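Long-range contacts in hypothetical protein EF_2215 (Enterococcus faecalis, PDB 2NN5), which is of unknown function but belongs to the AHA1 family, whose helix-grip fold suggests a ligand-binding or chaperone-related role, and binds magnesium in the crystal: residues Gln49-Tyr54 against Gln154-Pro159; Gln63-Leu68 against Trp79-Pro84; Thr89-Asp94 against Gly102-Thr107; Glu128-Asn133 against Lys140-Trp145. One frame throughout, in Å; residues are numbered along the deposited sequence. Where two conformers were deposited one is given.

Contact 1. Residues Gln49-Tyr54 against Gln154-Pro159. With EDO (1,2-ethanediol), chain E.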
# COMPACT_ATOMS: atom_id res chain seq x y z
N GLN A 49 14.89 7.26 4.37
CA GLN A 49 14.52 8.35 5.25
C GLN A 49 13.51 9.26 4.57
O GLN A 49 12.54 9.75 5.21
CB GLN A 49 15.77 9.12 5.66
CG GLN A 49 16.71 8.24 6.55
CD GLN A 49 17.65 7.25 5.82
OE1 GLN A 49 17.69 7.16 4.63
NE2 GLN A 49 18.46 6.55 6.61
N THR A 50 13.68 9.50 3.26
CA THR A 50 12.70 10.33 2.53
C THR A 50 11.35 9.59 2.47
O THR A 50 10.32 10.19 2.69
CB THR A 50 13.25 10.61 1.15
OG1 THR A 50 14.36 11.52 1.26
CG2 THR A 50 12.20 11.23 0.28
N ILE A 51 11.39 8.31 2.09
CA ILE A 51 10.13 7.60 1.88
C ILE A 51 9.40 7.48 3.21
O ILE A 51 8.17 7.54 3.26
CB ILE A 51 10.43 6.24 1.26
CG1 ILE A 51 10.97 6.46 -0.16
CG2 ILE A 51 9.15 5.39 1.28
CD1 ILE A 51 11.71 5.29 -0.68
N TRP A 52 10.13 7.32 4.32
CA TRP A 52 9.48 7.20 5.64
C TRP A 52 8.58 8.41 5.94
O TRP A 52 7.54 8.26 6.61
CB TRP A 52 10.56 7.10 6.72
CG TRP A 52 10.04 6.98 8.08
CD1 TRP A 52 10.10 7.95 9.06
CD2 TRP A 52 9.44 5.82 8.68
NE1 TRP A 52 9.57 7.45 10.23
CE2 TRP A 52 9.15 6.15 10.03
CE3 TRP A 52 9.09 4.54 8.21
CZ2 TRP A 52 8.51 5.23 10.91
CZ3 TRP A 52 8.48 3.63 9.09
CH2 TRP A 52 8.23 3.98 10.41
N ARG A 53 8.94 9.59 5.45
CA ARG A 53 8.13 10.78 5.73
C ARG A 53 6.76 10.63 5.09
O ARG A 53 5.81 11.19 5.61
CB ARG A 53 8.80 12.07 5.26
CG ARG A 53 10.21 12.24 5.94
CD ARG A 53 10.90 13.57 5.58
NE ARG A 53 10.01 14.66 5.96
CZ ARG A 53 10.14 15.92 5.53
NH1 ARG A 53 9.25 16.83 5.92
NH2 ARG A 53 11.17 16.25 4.73
N TYR A 54 6.67 9.91 3.95
CA TYR A 54 5.38 9.74 3.30
C TYR A 54 4.46 8.78 4.04
O TYR A 54 3.27 8.70 3.70
CB TYR A 54 5.59 9.28 1.84
CG TYR A 54 6.13 10.42 1.00
CD1 TYR A 54 7.50 10.70 1.00
CD2 TYR A 54 5.27 11.20 0.21
CE1 TYR A 54 8.01 11.78 0.28
CE2 TYR A 54 5.78 12.24 -0.56
CZ TYR A 54 7.15 12.52 -0.52
OH TYR A 54 7.65 13.59 -1.25
N GLN A 154 5.18 7.57 -7.62
CA GLN A 154 5.12 8.71 -8.52
C GLN A 154 5.30 10.03 -7.78
O GLN A 154 5.99 10.92 -8.31
CB GLN A 154 3.76 8.69 -9.25
CG GLN A 154 3.46 9.76 -10.27
CD GLN A 154 2.10 9.51 -10.90
OE1 GLN A 154 1.09 9.36 -10.20
NE2 GLN A 154 2.07 9.45 -12.22
N VAL A 155 4.63 10.21 -6.65
CA VAL A 155 4.74 11.50 -5.95
C VAL A 155 6.11 11.71 -5.32
O VAL A 155 6.56 12.86 -5.16
CB VAL A 155 3.63 11.76 -4.89
CG1 VAL A 155 2.26 11.71 -5.55
CG2 VAL A 155 3.73 10.90 -3.67
N VAL A 156 6.76 10.61 -4.92
CA VAL A 156 8.12 10.74 -4.35
C VAL A 156 9.09 11.11 -5.48
O VAL A 156 9.92 12.02 -5.31
CB VAL A 156 8.61 9.45 -3.66
CG1 VAL A 156 10.11 9.52 -3.29
CG2 VAL A 156 7.78 9.16 -2.43
N GLU A 157 8.99 10.45 -6.64
CA GLU A 157 9.95 10.67 -7.72
C GLU A 157 9.66 11.90 -8.55
O GLU A 157 10.57 12.58 -9.01
CB GLU A 157 10.02 9.44 -8.63
CG GLU A 157 10.55 8.23 -7.86
CD GLU A 157 10.65 6.98 -8.74
OE1 GLU A 157 10.08 6.94 -9.83
OE2 GLU A 157 11.34 6.02 -8.32
N THR A 158 8.38 12.15 -8.80
CA THR A 158 7.96 13.23 -9.70
C THR A 158 6.75 13.94 -9.08
O THR A 158 5.63 13.72 -9.54
CB THR A 158 7.60 12.67 -11.11
OG1 THR A 158 6.67 11.57 -11.01
CG2 THR A 158 8.83 12.15 -11.81
N PRO A 159 6.98 14.76 -8.03
CA PRO A 159 5.95 15.41 -7.20
C PRO A 159 4.78 16.10 -7.94
O PRO A 159 3.66 16.12 -7.40
CB PRO A 159 6.75 16.38 -6.34
CG PRO A 159 8.07 15.74 -6.20
CD PRO A 159 8.33 15.11 -7.54
C1 EDO E . 3.74 7.66 -14.72
O1 EDO E . 3.19 8.47 -15.79
C2 EDO E . 4.94 8.34 -14.03
O2 EDO E . 4.67 9.71 -13.71
O HOH W 1 6.10 14.70 -3.19
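Val-156 lays its CG2 methyl over one face of the Tyr-54 ring. The methyl sits 3.7 Å from the ring centroid and 10° off the ring normal, a CH-pi contact centred on the ring. Val-155 CG2 lies on the same side of the ring plane but off its centre, obliquely, 4.0 Å from Tyr-54 CE2. The other branch of Val-156, CG1, is directed at Ile-51 and Thr-50, one turn earlier in the same helix as Tyr-54. It loosely meets Ile-51 CG1 at 4.5 Å. The phenol oxygen of Tyr-54 is linked to the other helix through water. One water lies 2.7 Å from Tyr-54 OH and donates to Val-155 O. The contact joins helix 48-56 to the C-terminal end of the long helix 138-157, which packs against the curved antiparallel sheet in the helix-grip fold of the AHA1 family. Ile-44 of strand 35-44 touches both Ile-51 and Val-156. Thr-158 is the first residue to leave the helix. Its OG1 and N both donate to Gln-154 O, the hydroxyl at 2.9 Å and the amide at 2.7 Å, so this last turn is gripped twice. Gln-154 reaches away from helix 48-56. Its NE2 donates to O2 of 1,2-ethanediol, probably from the crystallisation liquor, in a nearly straight bond (175°). It also donates to Glu-164, seen to bind magnesium, although no ion sits on it in this chain.

Contact 2. Residues Gln63-Leu68 against Trp79-Pro84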
# COMPACT_ATOMS: atom_id res chain seq x y z
N GLN A 63 -0.76 12.95 -0.17
CA GLN A 63 -0.42 13.02 -1.61
C GLN A 63 -0.66 11.72 -2.34
O GLN A 63 -0.80 11.71 -3.58
CB GLN A 63 1.06 13.42 -1.81
CG GLN A 63 1.36 14.85 -1.30
CD GLN A 63 2.83 15.19 -1.41
OE1 GLN A 63 3.46 15.60 -0.45
NE2 GLN A 63 3.38 15.02 -2.58
N TRP A 64 -0.65 10.60 -1.61
CA TRP A 64 -0.83 9.32 -2.27
C TRP A 64 -2.04 8.56 -1.75
O TRP A 64 -2.54 7.68 -2.46
CB TRP A 64 0.46 8.49 -2.20
CG TRP A 64 0.89 8.09 -0.83
CD1 TRP A 64 1.60 8.86 0.07
CD2 TRP A 64 0.70 6.81 -0.21
NE1 TRP A 64 1.81 8.12 1.26
CE2 TRP A 64 1.28 6.87 1.09
CE3 TRP A 64 0.11 5.61 -0.63
CZ2 TRP A 64 1.23 5.79 1.97
CZ3 TRP A 64 0.10 4.53 0.27
CH2 TRP A 64 0.62 4.65 1.55
N PHE A 65 -2.51 8.87 -0.53
CA PHE A 65 -3.70 8.19 -0.00
C PHE A 65 -4.50 9.27 0.76
O PHE A 65 -4.39 9.40 1.97
CB PHE A 65 -3.30 6.98 0.87
CG PHE A 65 -4.40 5.97 1.06
CD1 PHE A 65 -5.78 6.35 0.99
CD2 PHE A 65 -4.10 4.65 1.26
CE1 PHE A 65 -6.79 5.40 1.20
CE2 PHE A 65 -5.09 3.69 1.47
CZ PHE A 65 -6.44 4.06 1.43
N PRO A 66 -5.33 10.03 0.01
CA PRO A 66 -5.95 11.24 0.52
C PRO A 66 -6.82 11.08 1.76
O PRO A 66 -7.01 12.05 2.53
CB PRO A 66 -6.80 11.75 -0.68
CG PRO A 66 -6.21 11.18 -1.82
CD PRO A 66 -5.59 9.85 -1.44
N GLU A 67 -7.36 9.88 1.95
CA GLU A 67 -8.27 9.62 3.08
C GLU A 67 -7.53 9.39 4.39
O GLU A 67 -8.13 9.36 5.47
CB GLU A 67 -9.09 8.37 2.79
CG GLU A 67 -10.12 8.60 1.65
CD GLU A 67 -9.57 8.49 0.26
OE1 GLU A 67 -8.40 8.08 0.06
OE2 GLU A 67 -10.36 8.82 -0.66
N LEU A 68 -6.20 9.19 4.31
CA LEU A 68 -5.43 8.91 5.54
C LEU A 68 -4.84 10.15 6.18
O LEU A 68 -4.52 11.14 5.52
CB LEU A 68 -4.28 7.94 5.24
CG LEU A 68 -4.70 6.56 4.75
CD1 LEU A 68 -3.42 5.74 4.46
CD2 LEU A 68 -5.47 5.84 5.81
N TRP A 79 -2.78 5.54 12.42
CA TRP A 79 -3.33 6.37 11.34
C TRP A 79 -4.82 6.55 11.59
O TRP A 79 -5.43 5.79 12.38
CB TRP A 79 -3.17 5.67 10.02
CG TRP A 79 -1.75 5.76 9.45
CD1 TRP A 79 -0.67 6.54 9.87
CD2 TRP A 79 -1.29 5.04 8.27
NE1 TRP A 79 0.45 6.31 9.01
CE2 TRP A 79 0.08 5.40 8.05
CE3 TRP A 79 -1.91 4.10 7.40
CZ2 TRP A 79 0.80 4.89 6.96
CZ3 TRP A 79 -1.14 3.58 6.30
CH2 TRP A 79 0.17 3.99 6.12
N ARG A 80 -5.41 7.51 10.90
CA ARG A 80 -6.88 7.60 10.89
C ARG A 80 -7.32 7.54 9.44
O ARG A 80 -6.62 8.10 8.55
CB ARG A 80 -7.36 8.91 11.45
CG ARG A 80 -6.98 9.20 12.88
CD ARG A 80 -7.86 10.33 13.37
NE ARG A 80 -7.50 10.77 14.72
CZ ARG A 80 -6.58 11.70 14.96
NH1 ARG A 80 -6.34 12.05 16.22
NH2 ARG A 80 -5.92 12.30 13.95
N PHE A 81 -8.47 6.91 9.20
CA PHE A 81 -9.08 6.88 7.87
C PHE A 81 -10.32 7.75 7.93
O PHE A 81 -11.17 7.52 8.79
CB PHE A 81 -9.41 5.45 7.46
CG PHE A 81 -10.09 5.33 6.15
CD1 PHE A 81 -9.36 5.07 5.00
CD2 PHE A 81 -11.47 5.41 6.08
CE1 PHE A 81 -9.97 4.95 3.78
CE2 PHE A 81 -12.10 5.28 4.87
CZ PHE A 81 -11.34 5.05 3.70
N ILE A 82 -10.42 8.75 7.06
CA ILE A 82 -11.51 9.71 7.15
C ILE A 82 -12.22 9.82 5.81
O ILE A 82 -11.59 10.11 4.75
CB ILE A 82 -10.95 11.12 7.50
CG1 ILE A 82 -10.07 11.07 8.74
CG2 ILE A 82 -12.09 12.15 7.51
CD1 ILE A 82 -10.75 10.70 9.98
N LEU A 83 -13.55 9.67 5.87
CA LEU A 83 -14.44 9.93 4.73
C LEU A 83 -15.55 10.80 5.28
O LEU A 83 -15.64 10.99 6.48
CB LEU A 83 -14.99 8.63 4.14
CG LEU A 83 -14.01 7.87 3.23
CD1 LEU A 83 -14.58 6.52 2.87
CD2 LEU A 83 -13.74 8.73 2.00
N PRO A 84 -16.39 11.37 4.41
CA PRO A 84 -17.46 12.19 4.98
C PRO A 84 -18.38 11.37 5.91
O PRO A 84 -18.81 11.87 6.95
CB PRO A 84 -18.19 12.72 3.73
CG PRO A 84 -17.13 12.68 2.64
CD PRO A 84 -16.36 11.42 2.93
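Leu-68 divides its two methyls between Trp-79 and Phe-81. CD1 rests obliquely against the six-membered part of the indole, 3.6 Å from Trp-79 CZ3. CD2 meets the edge of the Phe-81 ring near its plane, 4.0 Å from CD1 of that ring. Phe-65 also comes to this edge, with its CE1 4.1 Å from Phe-81 CE1, and the two side chains cross at about a right angle. The chi1 of Phe-81 (177°) swings the ring toward Glu-67, whose CB lies obliquely to it, 3.7 Å from Phe-81 CE1. Leu-68 begins strand 68-72, the outermost strand at this end of the sheet within the chain. Leu-68 and Phe-81 form an antiparallel, non-hydrogen-bonded pair where this strand joins strand 78-83. A type I turn from Phe-65 to Leu-68 leads the chain in from helix 58-64. Next to the pair, Ile-82 N donates to Glu-67 O at 2.9 Å (158°). Leu-68 CA adds a CA-H...O contact of 3.3 Å to Arg-80 O. Farther out, Glu-67 CG packs 3.6 Å from Leu-83 CD2. Arg-80 points its guanidinium elsewhere, to a salt bridge with Glu-69.

Contact 3. Residues Thr89-Asp94 against Gly102-Thr107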
# COMPACT_ATOMS: atom_id res chain seq x y z
N THR A 89 -9.93 4.77 13.46
CA THR A 89 -8.49 4.77 13.73
C THR A 89 -7.91 3.40 13.43
O THR A 89 -8.58 2.36 13.50
CB THR A 89 -8.12 5.10 15.15
OG1 THR A 89 -8.58 4.06 16.00
CG2 THR A 89 -8.65 6.48 15.57
N MSE A 90 -6.63 3.42 13.04
CA MSE A 90 -5.91 2.23 12.59
C MSE A 90 -4.62 2.10 13.41
O MSE A 90 -3.61 2.73 13.07
CB MSE A 90 -5.58 2.39 11.10
CG MSE A 90 -6.82 2.68 10.26
SE MSE A 90 -6.41 3.22 8.44
CE MSE A 90 -8.11 2.66 7.67
N PRO A 91 -4.68 1.37 14.52
CA PRO A 91 -3.50 1.30 15.36
C PRO A 91 -2.28 0.66 14.66
O PRO A 91 -2.40 -0.29 13.88
CB PRO A 91 -3.97 0.48 16.57
CG PRO A 91 -5.48 0.67 16.57
CD PRO A 91 -5.84 0.71 15.14
N PHE A 92 -1.10 1.20 14.94
CA PHE A 92 0.14 0.57 14.49
C PHE A 92 0.33 -0.73 15.27
O PHE A 92 0.18 -0.76 16.49
CB PHE A 92 1.36 1.43 14.75
CG PHE A 92 1.37 2.73 13.97
CD1 PHE A 92 0.49 2.98 12.90
CD2 PHE A 92 2.29 3.74 14.31
CE1 PHE A 92 0.60 4.15 12.14
CE2 PHE A 92 2.36 4.90 13.58
CZ PHE A 92 1.49 5.15 12.50
N THR A 93 0.71 -1.79 14.57
CA THR A 93 1.01 -3.04 15.23
C THR A 93 2.52 -3.22 15.32
O THR A 93 2.99 -4.08 16.09
CB THR A 93 0.38 -4.23 14.44
OG1 THR A 93 0.86 -4.20 13.09
CG2 THR A 93 -1.18 -4.12 14.44
N ASP A 94 3.30 -2.42 14.59
CA ASP A 94 4.76 -2.44 14.74
C ASP A 94 5.30 -1.11 14.17
O ASP A 94 4.71 -0.52 13.26
CB ASP A 94 5.36 -3.60 13.98
CG ASP A 94 6.47 -4.27 14.77
OD1 ASP A 94 6.89 -3.73 15.84
OD2 ASP A 94 6.88 -5.35 14.36
N GLY A 102 3.80 -1.47 10.69
CA GLY A 102 2.66 -2.34 10.51
C GLY A 102 1.43 -1.63 11.04
O GLY A 102 1.47 -0.98 12.07
N VAL A 103 0.33 -1.74 10.31
CA VAL A 103 -0.92 -0.98 10.61
C VAL A 103 -2.13 -1.87 10.46
O VAL A 103 -2.19 -2.69 9.55
CB VAL A 103 -1.08 0.26 9.64
CG1 VAL A 103 -2.15 1.19 10.17
CG2 VAL A 103 0.22 1.03 9.47
N THR A 104 -3.05 -1.73 11.40
CA THR A 104 -4.29 -2.48 11.24
C THR A 104 -5.06 -1.94 10.04
O THR A 104 -5.06 -0.77 9.71
CB THR A 104 -5.08 -2.71 12.56
OG1 THR A 104 -6.46 -2.35 12.50
CG2 THR A 104 -4.34 -2.24 13.77
N TRP A 105 -5.65 -2.87 9.31
CA TRP A 105 -6.36 -2.50 8.10
C TRP A 105 -7.58 -3.41 7.92
O TRP A 105 -7.42 -4.60 7.68
CB TRP A 105 -5.46 -2.62 6.88
CG TRP A 105 -6.12 -2.12 5.65
CD1 TRP A 105 -6.61 -2.87 4.62
CD2 TRP A 105 -6.32 -0.76 5.31
NE1 TRP A 105 -7.16 -2.04 3.66
CE2 TRP A 105 -6.98 -0.73 4.06
CE3 TRP A 105 -5.97 0.45 5.93
CZ2 TRP A 105 -7.31 0.48 3.42
CZ3 TRP A 105 -6.29 1.64 5.29
CH2 TRP A 105 -6.98 1.65 4.05
N ASP A 106 -8.78 -2.84 8.07
CA ASP A 106 -10.02 -3.65 7.96
C ASP A 106 -9.81 -4.72 9.09
O ASP A 106 -9.42 -4.39 10.24
CB ASP A 106 -10.12 -4.25 6.51
CG ASP A 106 -11.54 -4.69 6.09
OD1 ASP A 106 -12.07 -5.64 6.70
OD2 ASP A 106 -12.08 -4.13 5.07
N THR A 107 -10.05 -5.99 8.79
CA THR A 107 -9.87 -7.04 9.81
C THR A 107 -8.47 -7.67 9.74
O THR A 107 -8.18 -8.65 10.43
CB THR A 107 -10.91 -8.16 9.62
OG1 THR A 107 -10.70 -8.75 8.34
CG2 THR A 107 -12.40 -7.63 9.79
O HOH W 2 -9.23 -0.28 12.89
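A classic beta bulge interrupts the hairpin of strands 86-96 and 100-105, where Thr-93 and Asp-94 both face Gly-102. The strands run antiparallel, with 147° between their directions. Phe-92 and Val-103 make a non-hydrogen-bonded pair, and Asp-94 and Gly-102 make a hydrogen-bonded one. The register shifts by one between them. Gly-102 O serves both bulge residues. Thr-93 N donates to it at 2.7 Å from well above the carbonyl plane, while the bond from Asp-94 N is weak at 3.4 Å. The return bond, Gly-102 N to Asp-94 O, is nearly straight (171°). On the other side of the bulge, Thr-104 N donates to Pro-91 O at 2.9 Å. The side chains of Phe-92 and Val-103 lie side by side and point the same way, with Phe-92 CD1 4.0 Å from Val-103 CG2. The ring of Phe-92 also meets that of Trp-79 edge-to-face. Val-103 CG1, the other branch, packs 3.8 Å from Met-90 CB. Met-90 is selenomethionine here. In the conformer given, its extended chain runs alongside Trp-105 in a Met-aromatic contact; its methyl is too close to the ring to be trusted. The selenium approaches obliquely, 4.7 Å from the centroid of the six-membered ring. Trp-105 NE1 bonds to Asp-141 OD1 of helix 138-157. Thr-104 O is buried without a polar partner in the model, and Met-90 CB lies 3.5 Å from it.

Contact 4. Residues Glu128-Asn133 against Lys140-Trp145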
# COMPACT_ATOMS: atom_id res chain seq x y z
N GLU A 128 0.46 -7.80 3.10
CA GLU A 128 -0.86 -7.60 3.70
C GLU A 128 -1.50 -8.94 4.01
O GLU A 128 -1.34 -9.91 3.24
CB GLU A 128 -1.75 -6.83 2.71
CG GLU A 128 -3.18 -6.54 3.20
CD GLU A 128 -4.06 -5.80 2.21
OE1 GLU A 128 -3.72 -5.71 1.00
OE2 GLU A 128 -5.15 -5.36 2.66
N SER A 129 -2.23 -8.99 5.13
CA SER A 129 -3.03 -10.18 5.54
C SER A 129 -4.48 -9.80 5.36
O SER A 129 -4.92 -8.77 5.94
CB SER A 129 -2.76 -10.56 7.00
OG SER A 129 -3.60 -11.64 7.42
N LEU A 130 -5.23 -10.61 4.62
CA LEU A 130 -6.66 -10.38 4.36
C LEU A 130 -7.48 -11.61 4.74
O LEU A 130 -7.64 -12.54 3.95
CB LEU A 130 -6.91 -10.02 2.87
CG LEU A 130 -6.05 -8.89 2.29
CD1 LEU A 130 -4.71 -9.39 1.70
CD2 LEU A 130 -6.86 -8.17 1.23
N PRO A 131 -7.93 -11.62 5.98
CA PRO A 131 -8.76 -12.76 6.42
C PRO A 131 -10.07 -12.80 5.67
O PRO A 131 -10.46 -11.82 5.01
CB PRO A 131 -8.97 -12.47 7.91
CG PRO A 131 -7.84 -11.57 8.31
CD PRO A 131 -7.68 -10.67 7.10
N GLU A 132 -10.72 -13.96 5.79
CA GLU A 132 -11.95 -14.22 5.04
C GLU A 132 -13.10 -13.28 5.43
O GLU A 132 -14.00 -13.03 4.59
CB GLU A 132 -12.36 -15.71 5.15
CG GLU A 132 -13.46 -16.18 4.18
CD GLU A 132 -14.87 -15.94 4.72
OE1 GLU A 132 -15.00 -15.77 5.96
OE2 GLU A 132 -15.84 -15.91 3.92
N ASN A 133 -13.06 -12.72 6.66
CA ASN A 133 -14.08 -11.75 7.08
C ASN A 133 -13.83 -10.29 6.67
O ASN A 133 -14.57 -9.39 7.08
CB ASN A 133 -14.35 -11.86 8.60
CG ASN A 133 -13.20 -11.38 9.45
OD1 ASN A 133 -13.37 -11.17 10.67
ND2 ASN A 133 -12.05 -11.17 8.84
N LYS A 140 -10.53 -6.37 -4.52
CA LYS A 140 -10.69 -4.92 -4.69
C LYS A 140 -9.80 -4.16 -3.75
O LYS A 140 -9.28 -3.10 -4.10
CB LYS A 140 -12.14 -4.45 -4.48
CG LYS A 140 -13.06 -4.80 -5.59
CD LYS A 140 -14.43 -4.10 -5.49
CE LYS A 140 -14.85 -3.64 -4.09
NZ LYS A 140 -14.43 -2.24 -3.72
N ASP A 141 -9.59 -4.69 -2.55
CA ASP A 141 -8.70 -4.02 -1.61
C ASP A 141 -7.27 -4.08 -2.12
O ASP A 141 -6.57 -3.04 -2.09
CB ASP A 141 -8.80 -4.67 -0.25
CG ASP A 141 -8.03 -3.90 0.79
OD1 ASP A 141 -8.59 -2.90 1.31
OD2 ASP A 141 -6.86 -4.26 1.06
N ILE A 142 -6.82 -5.27 -2.61
CA ILE A 142 -5.50 -5.40 -3.23
C ILE A 142 -5.32 -4.48 -4.43
O ILE A 142 -4.25 -3.82 -4.56
CB ILE A 142 -5.23 -6.88 -3.58
CG1 ILE A 142 -5.09 -7.69 -2.27
CG2 ILE A 142 -3.98 -7.00 -4.44
CD1 ILE A 142 -5.19 -9.23 -2.46
N ALA A 143 -6.33 -4.39 -5.30
CA ALA A 143 -6.27 -3.47 -6.45
C ALA A 143 -6.06 -2.06 -5.93
O ALA A 143 -5.24 -1.31 -6.45
CB ALA A 143 -7.57 -3.57 -7.23
N GLY A 144 -6.81 -1.68 -4.88
CA GLY A 144 -6.66 -0.32 -4.34
C GLY A 144 -5.25 -0.04 -3.84
O GLY A 144 -4.68 1.02 -4.09
N TRP A 145 -4.67 -1.01 -3.11
CA TRP A 145 -3.29 -0.83 -2.66
C TRP A 145 -2.30 -0.75 -3.81
O TRP A 145 -1.38 0.08 -3.76
CB TRP A 145 -2.88 -1.98 -1.72
CG TRP A 145 -3.44 -1.73 -0.33
CD1 TRP A 145 -4.42 -2.42 0.33
CD2 TRP A 145 -3.07 -0.62 0.51
NE1 TRP A 145 -4.67 -1.81 1.56
CE2 TRP A 145 -3.85 -0.72 1.70
CE3 TRP A 145 -2.08 0.39 0.43
CZ2 TRP A 145 -3.71 0.20 2.75
CZ3 TRP A 145 -1.97 1.31 1.48
CH2 TRP A 145 -2.76 1.20 2.62
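Strand 128-130 and helix segment 140-145 run nearly antiparallel, 160° between their directions, with their axes 10.8 Å apart at closest, so side chains alone bridge the gap. Glu-128 reaches across with a fully extended chain. Its OE2 lies only 2.6 Å from Asp-141 OD2. The two carboxylate planes are turned 58° against each other. The other oxygen, OE1, approaches the indole of Trp-145 obliquely, 3.4 Å from CD1, with the carboxylate plane almost perpendicular to the ring (84°). Beside this polar pair, Leu-130 CD2 packs 4.0 Å from Ile-142 CG1 and 3.9 Å from Asp-141 OD2. Here the long helix packs on the concave face of the sheet, as in the helix-grip fold. Asp-141 has a second partner in Trp-105 of strand 100-105, two strands away in the sheet. Trp-145 also meets the rings of Phe-65 and Trp-105 edge-to-face, and Phe-134 packs on both acids. Two buried acid groups with oxygens this close would repel each other if both were charged. One of them therefore probably holds a proton, which the distances do not assign to either residue.

In the fold
Contacts 1 and 4 both use helix 138-157 and lie on opposite sides of the chain's centre, with their own centres 24 Å apart. Contact 2, centred 17 Å from each, touches both. Trp-64 NE1 is 2.9 Å from Tyr-54 O of contact 1, a probable hydrogen bond, and Phe-65 CE2 is 3.6 Å from Trp-145 CH2 of contact 4. Contacts 2 and 3 share the sheet through neighbouring strands, where Met-90 N lies 2.7 Å from Trp-79 O. Contact 3 reaches contact 4 through Trp-105. The side chain of Thr-50 in contact 1 is about 9 Å from a bound magnesium ion, and that of Val-155 is about 9 Å from that of Glu-164, a magnesium site not occupied on this chain.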